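PDB 5O8P: L-lysine 6-monooxygenase involved in desferrioxamine biosynthesis from Erwinia amylovora CFBP1430, which probably catalyses the FAD- and NADPH-dependent N-hydroxylation of cadaverine, the monooxygenase step of desferrioxamine siderophore biosynthesis. Local coordinates for residues B[383-386]-B[392-395]; B[367-372]-B[399-404]; B[318-323]-B[327-332]. All blocks are in the same frame, centred on the assembly; numbering follows the deposited sequence.

Overall arrangement
Following the chain from the N terminus, interaction 3 comes first: residues 318-323 and 327-332 close a short hairpin in a three-stranded antiparallel sheet. Interaction 2 then opens at 367-372 and closes at 399-404, joining the loop that precedes strand 379-381 to the start of helix 399-410. Within that span, 383-386 and 392-395 close the smaller loop of interaction 1 around helix 386-389, beside FAD. The two sites touch, chiefly through the salt bridge from Glu385 to Arg402. Interaction 3 stands apart, its centre about 32 Å from that of interaction 1 and about 42 Å from that of interaction 2, and lies across the chain's centre from interaction 2.

Interaction 1: residues B[383-386]-B[392-395]; sequences NAEL and VTPD. With FAD (flavin-adenine dinucleotide), chain C.
Asn383 and Pro394 meet in the FAD pocket, beside the ribityl chain and the pyrophosphate, and both are cofactor-binding residues. The amide oxygen of Asn383 rests against the proline, with OD1 3.4 Å from Pro394 CA. This is packing, since the proline nitrogen has no hydrogen to offer. The other end of the same amide turns to the cofactor: ND2 gives a weak hydrogen bond to FAD O2P over 3.4 Å, though a fairly straight one at 157°. The side chain of Asn383 runs away from its own backbone N (chi1 -162°) and in this way reaches from the loop to both partners. Pro394 answers through its backbone, where its O takes a weak hydrogen bond from the ribityl hydroxyl O2' at 3.4 Å.

Thr393, in the type I turn from Val392 to Asp395, points into the 383-386 loop and packs against three of its residues. Its methyl CG2 sits between the amide and the carboxylate, 3.5 Å from Asn383 OD1 and 3.6 Å from Glu385 CD. Its hydroxyl OG1 lies 3.5 Å from Leu386 CA but bonds to the carbonyl of Gly390.

Glu385 occupies the N-cap position of helix 386-389. Its CG lies between backbone N and carbonyl carbon (chi1 72°), and a second bend folds the carboxylate back so that Glu385 OE1 accepts from Ala384 N at 2.7 Å. OE2 is salt-bridged to Arg402.

The chemistry is therefore divided: a buried carboxylate, probably kept ionised by the arginine, ties the Ala384 amide to Arg402, while a neutral amide and a backbone carbonyl touch FAD through two weak bonds, so that neutral groups hold the cofactor only lightly here.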
loop_
_atom_site.group_PDB
_atom_site.type_symbol
_atom_site.label_atom_id
_atom_site.label_comp_id
_atom_site.label_asym_id
_atom_site.label_seq_id
_atom_site.Cartn_x
_atom_site.Cartn_y
_atom_site.Cartn_z
ATOM N N ASN B 383 23.920 -10.482 -21.844
ATOM C CA ASN B 383 24.437 -9.763 -20.676
ATOM C C ASN B 383 25.950 -9.433 -20.752
ATOM O O ASN B 383 26.660 -9.558 -19.754
ATOM C CB ASN B 383 24.111 -10.579 -19.401
ATOM C CG ASN B 383 24.200 -9.772 -18.095
ATOM O OD1 ASN B 383 23.819 -8.594 -18.009
ATOM N ND2 ASN B 383 24.690 -10.442 -17.047
ATOM N N ALA B 384 26.448 -9.016 -21.907
ATOM C CA ALA B 384 27.764 -8.327 -21.964
ATOM C C ALA B 384 27.710 -7.103 -22.897
ATOM O O ALA B 384 28.718 -6.697 -23.489
ATOM C CB ALA B 384 28.862 -9.301 -22.375
ATOM N N GLU B 385 26.510 -6.539 -23.025
ATOM C CA GLU B 385 26.218 -5.459 -23.965
ATOM C C GLU B 385 25.658 -4.218 -23.249
ATOM O O GLU B 385 25.042 -3.378 -23.902
ATOM C CB GLU B 385 25.264 -5.963 -25.080
ATOM C CG GLU B 385 23.796 -6.229 -24.690
ATOM C CD GLU B 385 23.513 -7.577 -24.054
ATOM O OE1 GLU B 385 24.455 -8.235 -23.598
ATOM O OE2 GLU B 385 22.331 -7.953 -23.981
ATOM N N LEU B 386 25.891 -4.095 -21.936
ATOM C CA LEU B 386 25.503 -2.899 -21.152
ATOM C C LEU B 386 26.020 -1.577 -21.768
ATOM O O LEU B 386 25.343 -0.544 -21.748
ATOM C CB LEU B 386 26.023 -3.039 -19.704
ATOM C CG LEU B 386 25.847 -1.941 -18.636
ATOM C CD1 LEU B 386 24.440 -1.356 -18.593
ATOM C CD2 LEU B 386 26.220 -2.488 -17.263
ATOM N N VAL B 392 19.230 -1.840 -19.517
ATOM C CA VAL B 392 18.239 -2.934 -19.508
ATOM C C VAL B 392 18.847 -4.333 -19.574
ATOM O O VAL B 392 18.110 -5.325 -19.523
ATOM C CB VAL B 392 17.225 -2.817 -20.663
ATOM C CG1 VAL B 392 16.466 -1.501 -20.571
ATOM C CG2 VAL B 392 17.931 -2.973 -22.001
ATOM N N THR B 393 20.182 -4.418 -19.652
ATOM C CA THR B 393 20.905 -5.643 -20.000
ATOM C C THR B 393 20.852 -6.747 -18.903
ATOM O O THR B 393 20.512 -7.885 -19.222
ATOM C CB THR B 393 22.364 -5.282 -20.428
ATOM O OG1 THR B 393 22.363 -4.467 -21.612
ATOM C CG2 THR B 393 23.202 -6.468 -20.696
ATOM N N PRO B 394 21.145 -6.421 -17.616
ATOM C CA PRO B 394 21.007 -7.441 -16.560
ATOM C C PRO B 394 19.565 -7.787 -16.122
ATOM O O PRO B 394 19.392 -8.631 -15.244
ATOM C CB PRO B 394 21.779 -6.832 -15.368
ATOM C CG PRO B 394 22.237 -5.469 -15.776
ATOM C CD PRO B 394 21.553 -5.120 -17.052
ATOM N N ASP B 395 18.558 -7.151 -16.718
ATOM C CA ASP B 395 17.152 -7.312 -16.341
ATOM C C ASP B 395 16.649 -8.684 -16.796
ATOM O O ASP B 395 16.691 -8.993 -17.987
ATOM C CB ASP B 395 16.332 -6.177 -17.009
ATOM C CG ASP B 395 14.963 -5.929 -16.350
ATOM O OD1 ASP B 395 14.367 -6.851 -15.769
ATOM O OD2 ASP B 395 14.459 -4.789 -16.440
HETATM P PA FAD C . 25.231 -16.346 -14.348
HETATM O O1A FAD C . 24.728 -16.886 -13.023
HETATM O O2A FAD C . 26.471 -15.484 -14.373
HETATM O O5B FAD C . 25.445 -17.646 -15.283
HETATM C C5B FAD C . 26.693 -17.958 -15.894
HETATM C C4B FAD C . 26.993 -19.453 -15.908
HETATM O O4B FAD C . 28.004 -19.722 -16.892
HETATM C C3B FAD C . 27.545 -19.953 -14.577
HETATM O O3B FAD C . 26.849 -21.152 -14.210
HETATM C C2B FAD C . 29.037 -20.159 -14.832
HETATM O O2B FAD C . 29.624 -21.216 -14.066
HETATM C C1B FAD C . 29.063 -20.496 -16.311
HETATM N N9A FAD C . 30.368 -20.314 -17.004
HETATM C C8A FAD C . 31.182 -19.238 -17.012
HETATM N N7A FAD C . 32.283 -19.481 -17.778
HETATM C C5A FAD C . 32.177 -20.733 -18.273
HETATM C C6A FAD C . 32.975 -21.636 -19.148
HETATM N N6A FAD C . 34.158 -21.236 -19.674
HETATM N N1A FAD C . 32.481 -22.875 -19.410
HETATM C C2A FAD C . 31.306 -23.301 -18.899
HETATM N N3A FAD C . 30.541 -22.539 -18.095
HETATM C C4A FAD C . 30.910 -21.273 -17.756
HETATM N N1 FAD C . 18.186 -9.265 -12.000
HETATM C C2 FAD C . 16.831 -9.162 -12.040
HETATM O O2 FAD C . 16.300 -8.799 -13.114
HETATM N N3 FAD C . 16.053 -9.444 -10.972
HETATM C C4 FAD C . 16.573 -9.839 -9.796
HETATM O O4 FAD C . 15.834 -10.087 -8.823
HETATM C C4X FAD C . 18.046 -9.976 -9.670
HETATM N N5 FAD C . 18.631 -10.372 -8.518
HETATM C C5X FAD C . 19.978 -10.484 -8.436
HETATM C C6 FAD C . 20.525 -10.894 -7.222
HETATM C C7 FAD C . 21.902 -11.033 -7.062
HETATM C C7M FAD C . 22.470 -11.476 -5.736
HETATM C C8 FAD C . 22.799 -10.737 -8.216
HETATM C C8M FAD C . 24.290 -10.880 -8.069
HETATM C C9 FAD C . 22.261 -10.323 -9.436
HETATM C C9A FAD C . 20.872 -10.178 -9.612
HETATM N N10 FAD C . 20.271 -9.760 -10.848
HETATM C C10 FAD C . 18.853 -9.652 -10.882
HETATM C "C1'" FAD C . 21.042 -9.439 -12.080
HETATM C "C2'" FAD C . 21.156 -10.644 -13.042
HETATM O "O2'" FAD C . 19.872 -11.279 -13.210
HETATM C "C3'" FAD C . 22.196 -11.694 -12.606
HETATM O "O3'" FAD C . 23.505 -11.106 -12.538
HETATM C "C4'" FAD C . 22.259 -12.914 -13.534
HETATM O "O4'" FAD C . 22.740 -14.046 -12.802
HETATM C "C5'" FAD C . 23.162 -12.692 -14.744
HETATM O "O5'" FAD C . 22.774 -13.590 -15.786
HETATM P P FAD C . 23.810 -14.665 -16.363
HETATM O O1P FAD C . 23.086 -15.507 -17.393
HETATM O O2P FAD C . 25.000 -13.840 -16.765
HETATM O O3P FAD C . 23.981 -15.521 -14.988
#

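Interaction 2: residues B[367-372]-B[399-404]; sequences VQRNYS and ACYRNS
Tyr371 lays one face of its ring on the aliphatic part of Arg402. Arg402 CG stands 3.4 Å from the centroid of the Tyr371 ring and only 1° off its normal, a CH-pi contact, and the next methylene follows it across, with Arg402 CD 3.5 Å from Tyr371 CD1. The guanidinium itself stays off the ring. A bend at chi3 sets its plane nearly perpendicular to the tyrosine ring and turns it to Glu385 and Gln382, with Phe19 making a cation-pi contact.

Tyr401, one residue earlier on helix 399-410, meets Tyr371 quite differently. The two side chains cross at about a right angle, and the phenolic oxygen of Tyr371 comes to the edge of the Tyr401 ring, in its plane, with Tyr371 OH 3.4 Å from Tyr401 CE2.

Arg369 arrives from the same loop, in the type I turn from Gln368 to Tyr371. Its chain starts extended, then bends at chi2 (67°), bringing the guanidinium beside both phenols. Arg369 NH2 donates to Tyr401 OH over 2.8 Å, but the bend of 118° at the hydrogen makes the bond weak. Arg369 NH1 gives a second weak bond to Tyr371 OH at 3.4 Å.

Around this, His389 stacks on Tyr371, and Tyr88 of the second subunit packs on Tyr401. Arg369 finds its stronger partner in Asp250, a salt bridge through NE. The loop thus meets the helix mainly by CH-pi and ring-edge packing, while an arginine whose charge is probably largely met by Asp250 also directs weak N-H bonds at two phenolic oxygens and may polarise both.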
loop_
_atom_site.group_PDB
_atom_site.type_symbol
_atom_site.label_atom_id
_atom_site.label_comp_id
_atom_site.label_asym_id
_atom_site.label_seq_id
_atom_site.Cartn_x
_atom_site.Cartn_y
_atom_site.Cartn_z
ATOM N N VAL B 367 29.066 -4.495 -29.909
ATOM C CA VAL B 367 27.879 -5.339 -30.059
ATOM C C VAL B 367 26.894 -4.700 -31.040
ATOM O O VAL B 367 26.647 -3.499 -30.968
ATOM C CB VAL B 367 27.149 -5.588 -28.715
ATOM C CG1 VAL B 367 26.097 -6.685 -28.881
ATOM C CG2 VAL B 367 28.126 -5.950 -27.614
ATOM N N GLN B 368 26.331 -5.509 -31.936
ATOM C CA GLN B 368 25.344 -5.037 -32.917
ATOM C C GLN B 368 23.960 -5.106 -32.277
ATOM O O GLN B 368 23.805 -5.654 -31.176
ATOM C CB GLN B 368 25.363 -5.892 -34.183
ATOM C CG GLN B 368 26.735 -6.163 -34.772
ATOM C CD GLN B 368 27.451 -4.920 -35.220
ATOM O OE1 GLN B 368 27.176 -4.410 -36.306
ATOM N NE2 GLN B 368 28.415 -4.448 -34.409
ATOM N N ARG B 369 22.950 -4.569 -32.971
ATOM C CA ARG B 369 21.612 -4.454 -32.374
ATOM C C ARG B 369 20.986 -5.816 -32.137
ATOM O O ARG B 369 20.202 -5.956 -31.206
ATOM C CB ARG B 369 20.692 -3.536 -33.184
ATOM C CG ARG B 369 19.257 -3.388 -32.655
ATOM C CD ARG B 369 19.213 -2.656 -31.332
ATOM N NE ARG B 369 17.892 -2.671 -30.699
ATOM C CZ ARG B 369 17.381 -3.671 -29.974
ATOM N NH1 ARG B 369 18.052 -4.804 -29.776
ATOM N NH2 ARG B 369 16.173 -3.532 -29.432
ATOM N N ASN B 370 21.353 -6.812 -32.952
ATOM C CA ASN B 370 20.895 -8.197 -32.739
ATOM C C ASN B 370 21.726 -8.998 -31.717
ATOM O O ASN B 370 21.615 -10.220 -31.668
ATOM C CB ASN B 370 20.809 -8.965 -34.080
ATOM C CG ASN B 370 22.161 -9.181 -34.741
ATOM O OD1 ASN B 370 23.164 -8.597 -34.352
ATOM N ND2 ASN B 370 22.184 -10.018 -35.767
ATOM N N TYR B 371 22.543 -8.313 -30.911
ATOM C CA TYR B 371 23.348 -8.915 -29.837
ATOM C C TYR B 371 24.551 -9.738 -30.348
ATOM O O TYR B 371 25.178 -10.468 -29.570
ATOM C CB TYR B 371 22.463 -9.713 -28.849
ATOM C CG TYR B 371 21.326 -8.873 -28.302
ATOM C CD1 TYR B 371 21.521 -8.068 -27.186
ATOM C CD2 TYR B 371 20.074 -8.845 -28.923
ATOM C CE1 TYR B 371 20.512 -7.265 -26.679
ATOM C CE2 TYR B 371 19.044 -8.045 -28.436
ATOM C CZ TYR B 371 19.258 -7.240 -27.318
ATOM O OH TYR B 371 18.230 -6.438 -26.833
ATOM N N SER B 372 24.903 -9.560 -31.627
ATOM C CA SER B 372 26.008 -10.270 -32.241
ATOM C C SER B 372 27.316 -9.480 -32.097
ATOM O O SER B 372 27.295 -8.251 -32.112
ATOM C CB SER B 372 25.700 -10.557 -33.717
ATOM O OG SER B 372 25.921 -9.426 -34.540
ATOM N N ALA B 399 14.890 -10.681 -20.754
ATOM C CA ALA B 399 15.561 -11.917 -21.116
ATOM C C ALA B 399 14.824 -12.575 -22.261
ATOM O O ALA B 399 15.445 -12.979 -23.241
ATOM C CB ALA B 399 15.633 -12.854 -19.923
ATOM N N CYS B 400 13.502 -12.683 -22.142
ATOM C CA CYS B 400 12.675 -13.212 -23.242
ATOM C C CYS B 400 12.730 -12.354 -24.512
ATOM O O CYS B 400 12.731 -12.912 -25.606
ATOM C CB CYS B 400 11.226 -13.379 -22.821
ATOM S SG CYS B 400 10.929 -14.834 -21.824
ATOM N N TYR B 401 12.778 -11.020 -24.374
ATOM C CA TYR B 401 12.945 -10.155 -25.544
ATOM C C TYR B 401 14.229 -10.553 -26.283
ATOM O O TYR B 401 14.182 -10.897 -27.472
ATOM C CB TYR B 401 12.967 -8.641 -25.198
ATOM C CG TYR B 401 13.313 -7.782 -26.407
ATOM C CD1 TYR B 401 12.384 -7.579 -27.428
ATOM C CD2 TYR B 401 14.585 -7.221 -26.562
ATOM C CE1 TYR B 401 12.714 -6.858 -28.569
ATOM C CE2 TYR B 401 14.913 -6.466 -27.684
ATOM C CZ TYR B 401 13.963 -6.289 -28.688
ATOM O OH TYR B 401 14.226 -5.569 -29.832
ATOM N N ARG B 402 15.354 -10.531 -25.569
ATOM C CA ARG B 402 16.656 -10.813 -26.186
ATOM C C ARG B 402 16.700 -12.240 -26.775
ATOM O O ARG B 402 17.076 -12.431 -27.939
ATOM C CB ARG B 402 17.809 -10.588 -25.190
ATOM C CG ARG B 402 19.201 -10.552 -25.823
ATOM C CD ARG B 402 20.341 -10.336 -24.843
ATOM N NE ARG B 402 20.082 -10.977 -23.552
ATOM C CZ ARG B 402 20.113 -10.391 -22.356
ATOM N NH1 ARG B 402 20.486 -9.121 -22.198
ATOM N NH2 ARG B 402 19.819 -11.112 -21.279
ATOM N N ASN B 403 16.262 -13.218 -25.989
ATOM C CA ASN B 403 16.174 -14.601 -26.460
ATOM C C ASN B 403 15.315 -14.743 -27.725
ATOM O O ASN B 403 15.658 -15.509 -28.635
ATOM C CB ASN B 403 15.651 -15.527 -25.343
ATOM C CG ASN B 403 16.683 -15.780 -24.254
ATOM O OD1 ASN B 403 17.874 -15.872 -24.528
ATOM N ND2 ASN B 403 16.225 -15.899 -23.013
ATOM N N SER B 404 14.223 -13.986 -27.793
ATOM C CA SER B 404 13.359 -14.002 -28.973
ATOM C C SER B 404 14.014 -13.457 -30.236
ATOM O O SER B 404 13.680 -13.942 -31.330
ATOM C CB SER B 404 12.054 -13.259 -28.707
ATOM O OG SER B 404 11.271 -13.985 -27.788
#

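Interaction 3: residues B[318-323]-B[327-332]; sequences LKLHQQ and RAYSRR
Leu320 and Tyr329 exchange two backbone hydrogen bonds, Leu320 N to Tyr329 O at 2.7 Å and Tyr329 N to Leu320 O at 2.8 Å. Leu318 with Arg331 and Gln322 with Arg327 repeat the pattern on either side, giving six bonds in all; the longest is Arg327 N to Gln322 O at 3.2 Å. Lys319 with Ser330 and His321 with Ala328 are the non-hydrogen-bonded pairs between them. This is a beta hairpin, its strands running antiparallel at 151°, and it supplies two of the three strands of a sheet whose third strand is 303-311.

On the side of Leu320, the Tyr329 ring carries the packing. The chi1 of Tyr329 (71°) tucks the ring back over its own backbone and against the leucine. Leu320 CB lies over the ring face, 3.9 Å from the centroid and off toward the rim, and Leu320 CD1 touches Tyr329 CE2 at 3.6 Å. The phenol OH bonds to Ser303. Leu320 also packs on Leu305, a residue of the NADP(+) site, although this chain carries no NADP(+). On the other side, His321 CD2 lies 4.1 Å from Ala328 CB. Farther out, Arg332 N bonds to Glu432 of the third subunit.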
loop_
_atom_site.group_PDB
_atom_site.type_symbol
_atom_site.label_atom_id
_atom_site.label_comp_id
_atom_site.label_asym_id
_atom_site.label_seq_id
_atom_site.Cartn_x
_atom_site.Cartn_y
_atom_site.Cartn_z
ATOM N N LEU B 318 40.302 1.713 6.692
ATOM C CA LEU B 318 39.832 2.203 5.402
ATOM C C LEU B 318 40.168 3.678 5.273
ATOM O O LEU B 318 39.703 4.473 6.076
ATOM C CB LEU B 318 38.316 2.041 5.297
ATOM C CG LEU B 318 37.692 0.661 5.042
ATOM C CD1 LEU B 318 38.587 -0.517 5.390
ATOM C CD2 LEU B 318 36.364 0.538 5.773
ATOM N N LYS B 319 40.988 4.036 4.287
ATOM C CA LYS B 319 41.170 5.434 3.907
ATOM C C LYS B 319 40.117 5.768 2.865
ATOM O O LYS B 319 39.985 5.070 1.855
ATOM C CB LYS B 319 42.568 5.695 3.350
ATOM C CG LYS B 319 43.667 5.531 4.379
ATOM C CD LYS B 319 44.873 6.418 4.104
ATOM C CE LYS B 319 45.914 6.247 5.200
ATOM N NZ LYS B 319 47.041 7.203 5.064
ATOM N N LEU B 320 39.362 6.834 3.126
ATOM C CA LEU B 320 38.246 7.243 2.284
ATOM C C LEU B 320 38.408 8.698 1.866
ATOM O O LEU B 320 39.037 9.489 2.569
ATOM C CB LEU B 320 36.941 7.074 3.048
ATOM C CG LEU B 320 36.612 5.647 3.488
ATOM C CD1 LEU B 320 35.676 5.642 4.675
ATOM C CD2 LEU B 320 36.005 4.855 2.350
ATOM N N HIS B 321 37.847 9.038 0.713
ATOM C CA HIS B 321 37.828 10.409 0.232
ATOM C C HIS B 321 36.387 10.806 -0.059
ATOM O O HIS B 321 35.722 10.187 -0.894
ATOM C CB HIS B 321 38.682 10.548 -1.019
ATOM C CG HIS B 321 38.909 11.966 -1.424
ATOM N ND1 HIS B 321 38.272 12.543 -2.503
ATOM C CD2 HIS B 321 39.678 12.934 -0.874
ATOM C CE1 HIS B 321 38.656 13.802 -2.611
ATOM N NE2 HIS B 321 39.510 14.063 -1.636
ATOM N N GLN B 322 35.915 11.832 0.645
ATOM C CA GLN B 322 34.535 12.334 0.528
ATOM C C GLN B 322 34.543 13.355 -0.632
ATOM O O GLN B 322 35.010 14.473 -0.481
ATOM C CB GLN B 322 34.055 12.812 1.923
ATOM C CG GLN B 322 33.216 14.050 2.146
ATOM C CD GLN B 322 31.840 14.031 1.538
ATOM O OE1 GLN B 322 31.739 14.059 0.319
ATOM N NE2 GLN B 322 30.803 14.177 2.361
ATOM N N GLN B 323 34.067 12.916 -1.800
ATOM C CA GLN B 323 34.309 13.610 -3.092
ATOM C C GLN B 323 33.592 14.943 -3.210
ATOM O O GLN B 323 34.085 15.843 -3.875
ATOM C CB GLN B 323 33.908 12.729 -4.294
ATOM C CG GLN B 323 34.825 11.534 -4.554
ATOM C CD GLN B 323 34.161 10.417 -5.368
ATOM O OE1 GLN B 323 33.015 10.027 -5.113
ATOM N NE2 GLN B 323 34.899 9.875 -6.332
ATOM N N ARG B 327 37.452 16.078 0.856
ATOM C CA ARG B 327 38.227 15.899 2.090
ATOM C C ARG B 327 38.394 14.421 2.455
ATOM O O ARG B 327 37.427 13.645 2.418
ATOM C CB ARG B 327 37.566 16.657 3.246
ATOM C CG ARG B 327 38.511 16.972 4.393
ATOM C CD ARG B 327 37.872 17.954 5.373
ATOM N NE ARG B 327 38.093 17.528 6.758
ATOM C CZ ARG B 327 37.327 17.842 7.806
ATOM N NH1 ARG B 327 36.255 18.622 7.673
ATOM N NH2 ARG B 327 37.644 17.362 9.005
ATOM N N ALA B 328 39.625 14.042 2.807
ATOM C CA ALA B 328 39.964 12.656 3.130
ATOM C C ALA B 328 39.688 12.353 4.598
ATOM O O ALA B 328 39.692 13.256 5.435
ATOM C CB ALA B 328 41.422 12.378 2.799
ATOM N N TYR B 329 39.434 11.081 4.894
ATOM C CA TYR B 329 39.223 10.615 6.267
ATOM C C TYR B 329 39.403 9.106 6.373
ATOM O O TYR B 329 39.281 8.398 5.375
ATOM C CB TYR B 329 37.837 11.018 6.782
ATOM C CG TYR B 329 36.637 10.292 6.178
ATOM C CD1 TYR B 329 36.139 10.630 4.913
ATOM C CD2 TYR B 329 35.963 9.298 6.901
ATOM C CE1 TYR B 329 35.025 9.978 4.384
ATOM C CE2 TYR B 329 34.850 8.649 6.374
ATOM C CZ TYR B 329 34.384 8.998 5.123
ATOM O OH TYR B 329 33.286 8.354 4.629
ATOM N N SER B 330 39.695 8.626 7.583
ATOM C CA SER B 330 39.901 7.197 7.840
ATOM C C SER B 330 38.806 6.640 8.750
ATOM O O SER B 330 38.185 7.373 9.526
ATOM C CB SER B 330 41.279 6.941 8.458
ATOM O OG SER B 330 41.375 7.522 9.755
ATOM N N ARG B 331 38.583 5.334 8.638
ATOM C CA ARG B 331 37.560 4.620 9.388
ATOM C C ARG B 331 38.115 3.240 9.715
ATOM O O ARG B 331 38.932 2.716 8.954
ATOM C CB ARG B 331 36.331 4.473 8.501
ATOM C CG ARG B 331 35.010 4.485 9.200
ATOM C CD ARG B 331 34.675 5.874 9.715
ATOM N NE ARG B 331 33.809 5.707 10.871
ATOM C CZ ARG B 331 33.591 6.617 11.805
ATOM N NH1 ARG B 331 34.172 7.813 11.745
ATOM N NH2 ARG B 331 32.814 6.296 12.830
ATOM N N ARG B 332 37.658 2.637 10.806
ATOM C CA ARG B 332 38.161 1.321 11.207
ATOM C C ARG B 332 37.062 0.303 11.266
ATOM O O ARG B 332 35.933 0.638 11.567
ATOM C CB ARG B 332 38.824 1.396 12.577
ATOM C CG ARG B 332 40.243 1.923 12.563
ATOM C CD ARG B 332 40.502 2.549 13.925
ATOM N NE ARG B 332 41.897 2.865 14.145
ATOM C CZ ARG B 332 42.852 1.971 14.408
ATOM N NH1 ARG B 332 42.587 0.664 14.448
ATOM N NH2 ARG B 332 44.103 2.379 14.621
#